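Local coordinates for protein ADP-ribosylglycohydrolase (Thermus thermophilus, PDB 2YZV) that is an all-helical, magnesium-binding member of the ADP-ribosylglycohydrolase family, at residues Asp78-Tyr83 / Arg107-Tyr112; Arg72-Lys77 / Asp117-Asp122. All coordinates share one frame; numbering follows the deposited sequence.

Contact 1: residues Asp78-Tyr83 / Arg107-Tyr112; sequences DQMDRY and RALERY
M80, Y112 and L109 bury the most surface where helix 76-89 meets helix 105-115. M80 touches both of the others. Its CB sits over one face of the Y112 ring, 3.8 Å from the ring centroid and 14° off the ring normal. This is a CH-pi contact, shifted toward the rim of the ring. Beyond CB the M80 chain bends at chi2 and again at chi3. The bends bring the methyl down onto helix 105-115, where M80 CE lies 3.7 Å from Y112 CB and 3.8 Å from L109 CD2. The same methyl also rests near the carbonyl oxygen of A108.

Y112 runs the other way past M80. Its CG is anti to the backbone N, and the ring reaches across to helix 76-89. There Y112 OH donates a hydrogen bond of 2.6 Å to D81 OD1. The hydroxyl meets this oxygen from above the carboxylate plane, 43° out of it. D81 OD1 itself lies at the edge of the ring, near its plane. The hydroxyl also has a hydrogen bond with K77 NZ, so two polar partners would restrain the end of the ring.

L109 is shared by two residues of helix 76-89. Besides the M80 methyl, L109 CD2 touches Y83 CB at 3.7 Å. The Y83 ring then leads away from L109, with M80 SD at its edge. The contact is thus apolar inside, with the hydrogen bond toward its partly exposed margin.

This is helix-to-helix packing at a steep crossing within the all-helical family fold. The two segment axes pass 10.2 Å apart at a crossing angle of -114°. Q79, R82 and Y83 also pack on helix 57-72, while L109 touches Y87 farther along helix 76-89.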
ATOM      1  N   ASP A  78       3.838  17.016  10.021  1.00 16.67           N
ATOM      2  CA  ASP A  78       2.972  17.523   8.961  1.00 16.41           C
ATOM      3  C   ASP A  78       2.077  16.413   8.421  1.00 15.99           C
ATOM      4  O   ASP A  78       0.928  16.652   8.053  1.00 15.53           O
ATOM      5  CB  ASP A  78       3.806  18.118   7.825  1.00 16.65           C
ATOM      6  CG  ASP A  78       2.947  18.660   6.696  1.00 18.28           C
ATOM      7  OD1 ASP A  78       2.816  17.974   5.661  1.00 17.88           O
ATOM      8  OD2 ASP A  78       2.390  19.766   6.849  1.00 19.82           O
ATOM      9  N   GLN A  79       2.604  15.195   8.374  1.00 15.47           N
ATOM     10  CA  GLN A  79       1.813  14.069   7.897  1.00 14.30           C
ATOM     11  C   GLN A  79       0.581  13.927   8.778  1.00 15.95           C
ATOM     12  O   GLN A  79      -0.542  13.808   8.283  1.00 16.56           O
ATOM     13  CB  GLN A  79       2.636  12.783   7.950  1.00 14.17           C
ATOM     14  CG  GLN A  79       3.700  12.697   6.875  1.00 13.81           C
ATOM     15  CD  GLN A  79       4.724  11.618   7.155  1.00 15.75           C
ATOM     16  OE1 GLN A  79       4.436  10.632   7.838  1.00 17.04           O
ATOM     17  NE2 GLN A  79       5.926  11.791   6.617  1.00 15.98           N
ATOM     18  N   MET A  80       0.798  13.960  10.090  1.00 15.33           N
ATOM     19  CA  MET A  80      -0.286  13.826  11.050  1.00 15.32           C
ATOM     20  C   MET A  80      -1.234  15.020  11.039  1.00 16.37           C
ATOM     21  O   MET A  80      -2.432  14.854  11.257  1.00 16.72           O
ATOM     22  CB  MET A  80       0.287  13.593  12.452  1.00 14.72           C
ATOM     23  CG  MET A  80       0.935  12.219  12.617  1.00 15.18           C
ATOM     24  SD  MET A  80      -0.256  10.850  12.507  1.00 13.05           S
ATOM     25  CE  MET A  80      -0.731  10.697  14.246  1.00 11.58           C
ATOM     26  N   ASP A  81      -0.714  16.220  10.787  1.00 16.38           N
ATOM     27  CA  ASP A  81      -1.581  17.392  10.725  1.00 18.80           C
ATOM     28  C   ASP A  81      -2.581  17.151   9.597  1.00 19.51           C
ATOM     29  O   ASP A  81      -3.769  17.445   9.727  1.00 19.26           O
ATOM     30  CB  ASP A  81      -0.789  18.670  10.425  1.00 19.49           C
ATOM     31  CG  ASP A  81       0.060  19.129  11.596  1.00 21.65           C
ATOM     32  OD1 ASP A  81      -0.377  18.960  12.753  1.00 22.07           O
ATOM     33  OD2 ASP A  81       1.157  19.677  11.356  1.00 23.29           O
ATOM     34  N   ARG A  82      -2.090  16.602   8.490  1.00 19.00           N
ATOM     35  CA  ARG A  82      -2.943  16.327   7.343  1.00 20.69           C
ATOM     36  C   ARG A  82      -3.922  15.183   7.601  1.00 21.31           C
ATOM     37  O   ARG A  82      -5.097  15.293   7.256  1.00 21.84           O
ATOM     38  CB  ARG A  82      -2.090  16.021   6.110  1.00 20.52           C
ATOM     39  CG  ARG A  82      -1.233  17.192   5.649  1.00 21.02           C
ATOM     40  CD  ARG A  82      -0.358  16.788   4.473  1.00 24.12           C
ATOM     41  NE  ARG A  82       0.604  17.824   4.107  1.00 26.33           N
ATOM     42  CZ  ARG A  82       0.294  18.954   3.479  1.00 29.09           C
ATOM     43  NH1 ARG A  82      -0.961  19.209   3.134  1.00 31.58           N
ATOM     44  NH2 ARG A  82       1.244  19.834   3.200  1.00 29.73           N
ATOM     45  N   TYR A  83      -3.453  14.088   8.200  1.00 21.85           N
ATOM     46  CA  TYR A  83      -4.347  12.967   8.485  1.00 22.37           C
ATOM     47  C   TYR A  83      -5.460  13.430   9.415  1.00 24.50           C
ATOM     48  O   TYR A  83      -6.628  13.091   9.223  1.00 24.88           O
ATOM     49  CB  TYR A  83      -3.618  11.802   9.167  1.00 19.91           C
ATOM     50  CG  TYR A  83      -2.510  11.139   8.379  1.00 18.68           C
ATOM     51  CD1 TYR A  83      -2.553  11.054   6.987  1.00 18.32           C
ATOM     52  CD2 TYR A  83      -1.429  10.555   9.039  1.00 17.15           C
ATOM     53  CE1 TYR A  83      -1.544  10.404   6.274  1.00 17.99           C
ATOM     54  CE2 TYR A  83      -0.422   9.904   8.340  1.00 17.95           C
ATOM     55  CZ  TYR A  83      -0.480   9.831   6.961  1.00 16.46           C
ATOM     56  OH  TYR A  83       0.524   9.183   6.279  1.00 17.81           O
ATOM     57  N   ARG A 107      -7.444   6.540  17.220  1.00 24.05           N
ATOM     58  CA  ARG A 107      -6.844   6.742  18.530  1.00 22.65           C
ATOM     59  C   ARG A 107      -5.491   7.435  18.381  1.00 20.70           C
ATOM     60  O   ARG A 107      -5.154   8.331  19.155  1.00 18.52           O
ATOM     61  CB  ARG A 107      -6.679   5.400  19.247  1.00 26.04           C
ATOM     62  CG  ARG A 107      -5.936   5.479  20.572  1.00 29.19           C
ATOM     63  CD  ARG A 107      -6.258   4.274  21.438  1.00 32.87           C
ATOM     64  NE  ARG A 107      -6.176   3.030  20.680  1.00 36.23           N
ATOM     65  CZ  ARG A 107      -6.591   1.851  21.131  1.00 38.20           C
ATOM     66  NH1 ARG A 107      -7.120   1.752  22.344  1.00 39.24           N
ATOM     67  NH2 ARG A 107      -6.491   0.774  20.365  1.00 38.96           N
ATOM     68  N   ALA A 108      -4.721   7.021  17.380  1.00 19.06           N
ATOM     69  CA  ALA A 108      -3.417   7.623  17.140  1.00 16.37           C
ATOM     70  C   ALA A 108      -3.590   9.102  16.808  1.00 16.14           C
ATOM     71  O   ALA A 108      -2.846   9.950  17.297  1.00 14.14           O
ATOM     72  CB  ALA A 108      -2.709   6.904  15.995  1.00 18.33           C
ATOM     73  N   LEU A 109      -4.581   9.414  15.980  1.00 14.90           N
ATOM     74  CA  LEU A 109      -4.823  10.801  15.604  1.00 14.50           C
ATOM     75  C   LEU A 109      -5.234  11.658  16.800  1.00 14.74           C
ATOM     76  O   LEU A 109      -4.796  12.801  16.928  1.00 14.94           O
ATOM     77  CB  LEU A 109      -5.885  10.870  14.503  1.00 15.61           C
ATOM     78  CG  LEU A 109      -5.473  10.186  13.193  1.00 19.48           C
ATOM     79  CD1 LEU A 109      -6.601  10.288  12.182  1.00 19.31           C
ATOM     80  CD2 LEU A 109      -4.210  10.832  12.644  1.00 18.32           C
ATOM     81  N   GLU A 110      -6.070  11.115  17.681  1.00 14.55           N
ATOM     82  CA  GLU A 110      -6.493  11.870  18.856  1.00 14.85           C
ATOM     83  C   GLU A 110      -5.353  11.964  19.870  1.00 13.30           C
ATOM     84  O   GLU A 110      -5.278  12.922  20.642  1.00 13.45           O
ATOM     85  CB  GLU A 110      -7.719  11.223  19.504  1.00 14.26           C
ATOM     86  CG  GLU A 110      -8.994  11.323  18.670  1.00 18.33           C
ATOM     87  CD  GLU A 110      -9.440  12.758  18.429  1.00 20.98           C
ATOM     88  OE1 GLU A 110      -8.934  13.677  19.112  1.00 21.13           O
ATOM     89  OE2 GLU A 110     -10.315  12.968  17.560  1.00 22.79           O
ATOM     90  N   ARG A 111      -4.470  10.969  19.870  1.00 12.92           N
ATOM     91  CA  ARG A 111      -3.323  10.982  20.773  1.00 13.86           C
ATOM     92  C   ARG A 111      -2.419  12.131  20.328  1.00 13.35           C
ATOM     93  O   ARG A 111      -1.936  12.909  21.148  1.00 14.02           O
ATOM     94  CB  ARG A 111      -2.567   9.649  20.694  1.00 14.36           C
ATOM     95  CG  ARG A 111      -1.323   9.567  21.565  1.00 18.61           C
ATOM     96  CD  ARG A 111      -0.690   8.176  21.503  1.00 18.99           C
ATOM     97  NE  ARG A 111      -1.484   7.152  22.190  1.00 21.49           N
ATOM     98  CZ  ARG A 111      -2.084   6.124  21.593  1.00 21.88           C
ATOM     99  NH1 ARG A 111      -1.998   5.960  20.278  1.00 23.49           N
ATOM    100  NH2 ARG A 111      -2.765   5.245  22.317  1.00 23.13           N
ATOM    101  N   TYR A 112      -2.205  12.239  19.020  1.00 13.52           N
ATOM    102  CA  TYR A 112      -1.380  13.306  18.467  1.00 13.78           C
ATOM    103  C   TYR A 112      -2.011  14.670  18.750  1.00 13.94           C
ATOM    104  O   TYR A 112      -1.331  15.619  19.151  1.00 14.21           O
ATOM    105  CB  TYR A 112      -1.221  13.128  16.953  1.00 13.20           C
ATOM    106  CG  TYR A 112      -0.617  14.335  16.278  1.00 14.00           C
ATOM    107  CD1 TYR A 112       0.695  14.720  16.549  1.00 13.11           C
ATOM    108  CD2 TYR A 112      -1.372  15.126  15.412  1.00 15.28           C
ATOM    109  CE1 TYR A 112       1.241  15.863  15.979  1.00 15.22           C
ATOM    110  CE2 TYR A 112      -0.835  16.273  14.834  1.00 15.98           C
ATOM    111  CZ  TYR A 112       0.472  16.634  15.125  1.00 17.42           C
ATOM    112  OH  TYR A 112       1.018  17.767  14.570  1.00 19.77           O
TER

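Contact 2: residues Arg72-Lys77 / Asp117-Asp122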
ATOM      1  N   ARG A  72       7.071  19.374   2.072  1.00 26.16           N
ATOM      2  CA  ARG A  72       8.090  19.563   3.097  1.00 25.83           C
ATOM      3  C   ARG A  72       8.954  18.357   3.434  1.00 23.42           C
ATOM      4  O   ARG A  72       9.342  18.169   4.588  1.00 22.93           O
ATOM      5  CB  ARG A  72       7.439  20.105   4.369  1.00 29.09           C
ATOM      6  CG  ARG A  72       6.219  19.336   4.822  1.00 29.60           C
ATOM      7  CD  ARG A  72       5.143  20.297   5.297  1.00 34.41           C
ATOM      8  NE  ARG A  72       5.613  21.161   6.377  1.00 38.37           N
ATOM      9  CZ  ARG A  72       4.882  22.117   6.941  1.00 40.51           C
ATOM     10  NH1 ARG A  72       3.640  22.338   6.528  1.00 41.83           N
ATOM     11  NH2 ARG A  72       5.392  22.857   7.917  1.00 41.89           N
ATOM     12  N   GLY A  73       9.274  17.558   2.420  1.00 21.00           N
ATOM     13  CA  GLY A  73      10.107  16.388   2.629  1.00 20.09           C
ATOM     14  C   GLY A  73       9.508  15.439   3.645  1.00 18.85           C
ATOM     15  O   GLY A  73       8.286  15.349   3.764  1.00 18.83           O
ATOM     16  N   PHE A  74      10.362  14.731   4.379  1.00 18.13           N
ATOM     17  CA  PHE A  74       9.883  13.788   5.381  1.00 18.27           C
ATOM     18  C   PHE A  74       9.610  14.516   6.690  1.00 17.41           C
ATOM     19  O   PHE A  74      10.531  14.821   7.452  1.00 18.19           O
ATOM     20  CB  PHE A  74      10.909  12.681   5.612  1.00 17.98           C
ATOM     21  CG  PHE A  74      10.351  11.505   6.352  1.00 19.00           C
ATOM     22  CD1 PHE A  74       9.539  10.585   5.698  1.00 17.46           C
ATOM     23  CD2 PHE A  74      10.586  11.345   7.713  1.00 19.03           C
ATOM     24  CE1 PHE A  74       8.965   9.525   6.390  1.00 18.66           C
ATOM     25  CE2 PHE A  74      10.017  10.289   8.415  1.00 19.86           C
ATOM     26  CZ  PHE A  74       9.202   9.375   7.752  1.00 18.78           C
ATOM     27  N   ASP A  75       8.333  14.779   6.948  1.00 16.38           N
ATOM     28  CA  ASP A  75       7.906  15.507   8.134  1.00 16.88           C
ATOM     29  C   ASP A  75       6.685  14.827   8.760  1.00 16.01           C
ATOM     30  O   ASP A  75       5.545  15.148   8.421  1.00 14.64           O
ATOM     31  CB  ASP A  75       7.574  16.945   7.708  1.00 18.89           C
ATOM     32  CG  ASP A  75       7.186  17.841   8.865  1.00 21.20           C
ATOM     33  OD1 ASP A  75       7.031  19.060   8.627  1.00 24.10           O
ATOM     34  OD2 ASP A  75       7.031  17.344   9.997  1.00 22.34           O
ATOM     35  N   PRO A  76       6.913  13.870   9.679  1.00 14.74           N
ATOM     36  CA  PRO A  76       5.816  13.152  10.340  1.00 15.34           C
ATOM     37  C   PRO A  76       4.794  14.066  11.011  1.00 15.00           C
ATOM     38  O   PRO A  76       3.602  13.766  11.025  1.00 16.27           O
ATOM     39  CB  PRO A  76       6.545  12.259  11.341  1.00 14.03           C
ATOM     40  CG  PRO A  76       7.810  11.932  10.613  1.00 16.78           C
ATOM     41  CD  PRO A  76       8.214  13.298  10.070  1.00 15.53           C
ATOM     42  N   LYS A  77       5.256  15.174  11.578  1.00 16.14           N
ATOM     43  CA  LYS A  77       4.338  16.099  12.223  1.00 17.52           C
ATOM     44  C   LYS A  77       3.337  16.619  11.189  1.00 16.53           C
ATOM     45  O   LYS A  77       2.137  16.645  11.442  1.00 16.96           O
ATOM     46  CB  LYS A  77       5.101  17.268  12.852  1.00 19.71           C
ATOM     47  CG  LYS A  77       4.200  18.300  13.497  1.00 23.81           C
ATOM     48  CD  LYS A  77       5.003  19.422  14.139  1.00 28.29           C
ATOM     49  CE  LYS A  77       4.080  20.458  14.763  1.00 31.28           C
ATOM     50  NZ  LYS A  77       3.140  19.829  15.734  1.00 33.33           N
ATOM     51  N   ASP A 117       2.676  14.480  19.888  1.00 11.15           N
ATOM     52  CA  ASP A 117       3.618  13.425  19.501  1.00 11.02           C
ATOM     53  C   ASP A 117       3.212  12.876  18.132  1.00 11.71           C
ATOM     54  O   ASP A 117       2.188  12.212  18.008  1.00 11.29           O
ATOM     55  CB  ASP A 117       3.590  12.296  20.537  1.00 11.28           C
ATOM     56  CG  ASP A 117       4.562  11.171  20.213  1.00 10.95           C
ATOM     57  OD1 ASP A 117       5.296  11.278  19.204  1.00 10.65           O
ATOM     58  OD2 ASP A 117       4.590  10.177  20.975  1.00 12.14           O
ATOM     59  N   PRO A 118       4.014  13.140  17.090  1.00 11.59           N
ATOM     60  CA  PRO A 118       3.670  12.642  15.753  1.00 13.31           C
ATOM     61  C   PRO A 118       3.721  11.122  15.614  1.00 13.53           C
ATOM     62  O   PRO A 118       3.008  10.552  14.788  1.00 13.35           O
ATOM     63  CB  PRO A 118       4.677  13.348  14.854  1.00 14.80           C
ATOM     64  CG  PRO A 118       5.872  13.485  15.736  1.00 17.39           C
ATOM     65  CD  PRO A 118       5.275  13.902  17.063  1.00 13.13           C
ATOM     66  N   TYR A 119       4.561  10.471  16.412  1.00 12.81           N
ATOM     67  CA  TYR A 119       4.673   9.014  16.359  1.00 13.23           C
ATOM     68  C   TYR A 119       3.708   8.469  17.399  1.00 12.92           C
ATOM     69  O   TYR A 119       4.108   7.851  18.390  1.00 13.69           O
ATOM     70  CB  TYR A 119       6.110   8.601  16.664  1.00 13.01           C
ATOM     71  CG  TYR A 119       7.090   9.157  15.661  1.00 13.30           C
ATOM     72  CD1 TYR A 119       7.043   8.766  14.322  1.00 10.69           C
ATOM     73  CD2 TYR A 119       8.051  10.090  16.040  1.00 13.17           C
ATOM     74  CE1 TYR A 119       7.932   9.289  13.385  1.00 14.71           C
ATOM     75  CE2 TYR A 119       8.943  10.623  15.110  1.00 15.39           C
ATOM     76  CZ  TYR A 119       8.876  10.217  13.786  1.00 14.11           C
ATOM     77  OH  TYR A 119       9.755  10.740  12.865  1.00 16.74           O
ATOM     78  N   ALA A 120       2.424   8.701  17.141  1.00 12.18           N
ATOM     79  CA  ALA A 120       1.353   8.321  18.051  1.00 13.38           C
ATOM     80  C   ALA A 120       0.872   6.881  18.009  1.00 15.52           C
ATOM     81  O   ALA A 120      -0.095   6.536  18.684  1.00 17.74           O
ATOM     82  CB  ALA A 120       0.177   9.260  17.852  1.00 13.96           C
ATOM     83  N   GLY A 121       1.528   6.039  17.220  1.00 14.84           N
ATOM     84  CA  GLY A 121       1.109   4.651  17.164  1.00 16.71           C
ATOM     85  C   GLY A 121       1.451   3.957  18.469  1.00 16.99           C
ATOM     86  O   GLY A 121       2.419   4.331  19.138  1.00 19.20           O
ATOM     87  N   ASP A 122       0.651   2.968  18.850  1.00 19.49           N
ATOM     88  CA  ASP A 122       0.909   2.224  20.077  1.00 21.46           C
ATOM     89  C   ASP A 122       1.136   0.755  19.746  1.00 22.32           C
ATOM     90  O   ASP A 122       0.939   0.330  18.607  1.00 19.36           O
ATOM     91  CB  ASP A 122      -0.246   2.385  21.076  1.00 24.09           C
ATOM     92  CG  ASP A 122      -1.584   1.962  20.506  1.00 27.29           C
ATOM     93  OD1 ASP A 122      -1.690   0.824  20.008  1.00 27.43           O
ATOM     94  OD2 ASP A 122      -2.537   2.768  20.569  1.00 29.76           O
TER
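P118 and Y119 rest against P76 and K77 at the N-terminal end of helix 76-89. Just ahead of them, D117 shapes the loop. D117 OD1 accepts a 3.0 Å hydrogen bond from Y119 N, two residues on, which makes an Asx turn.

P118 follows inside this turn. P118 CB lies 3.8 Å from K77 N and 4.1 Å from P76 CB, so the proline meets both the backbone and the side chains of the first helical turn.

Y119 is the centre of an inverse gamma turn. Its CG lies beside the backbone N (chi1 -61°), and the ring slants past P76. P76 CG is 3.8 Å from Y119 CZ and 3.2 Å from Y119 OH, the latter a close van der Waals approach. The hydroxyl has its hydrogen bond with R153 NE, and R156 makes a cation-pi contact with the ring. Y119 OH also lies near the plane of the F74 ring, at its edge.

A120 leaves segment 72-77 and packs on M80, farther along the same helix. D75 is the N-cap of that helix, its OD2 making a weak bond to D78 N. The contact seats the loop after helix 105-115 on the start of helix 76-89. F74 and Y119 tie it to helix 147-156, and F74 also to helix 135-141.

Contacts 1 and 2 have their centres 8 Å apart and lie on the same side of the chain's centre. Both use helix 76-89: contact 2 its beginning, contact 1 its next turns. In chain order the segments run 72-77, 78-83, 107-112, 117-122, so contact 1 is nested inside the loop closed by contact 2. The two also touch. R72 NH1 forms a salt bridge with D78 OD2, and R111 NH1 probably bonds to A120 O. Helix 105-115 and the loop after it both pack on helix 76-89, buried at contact 1 and at the surface at contact 2, within the ADP-ribosylglycohydrolase family region.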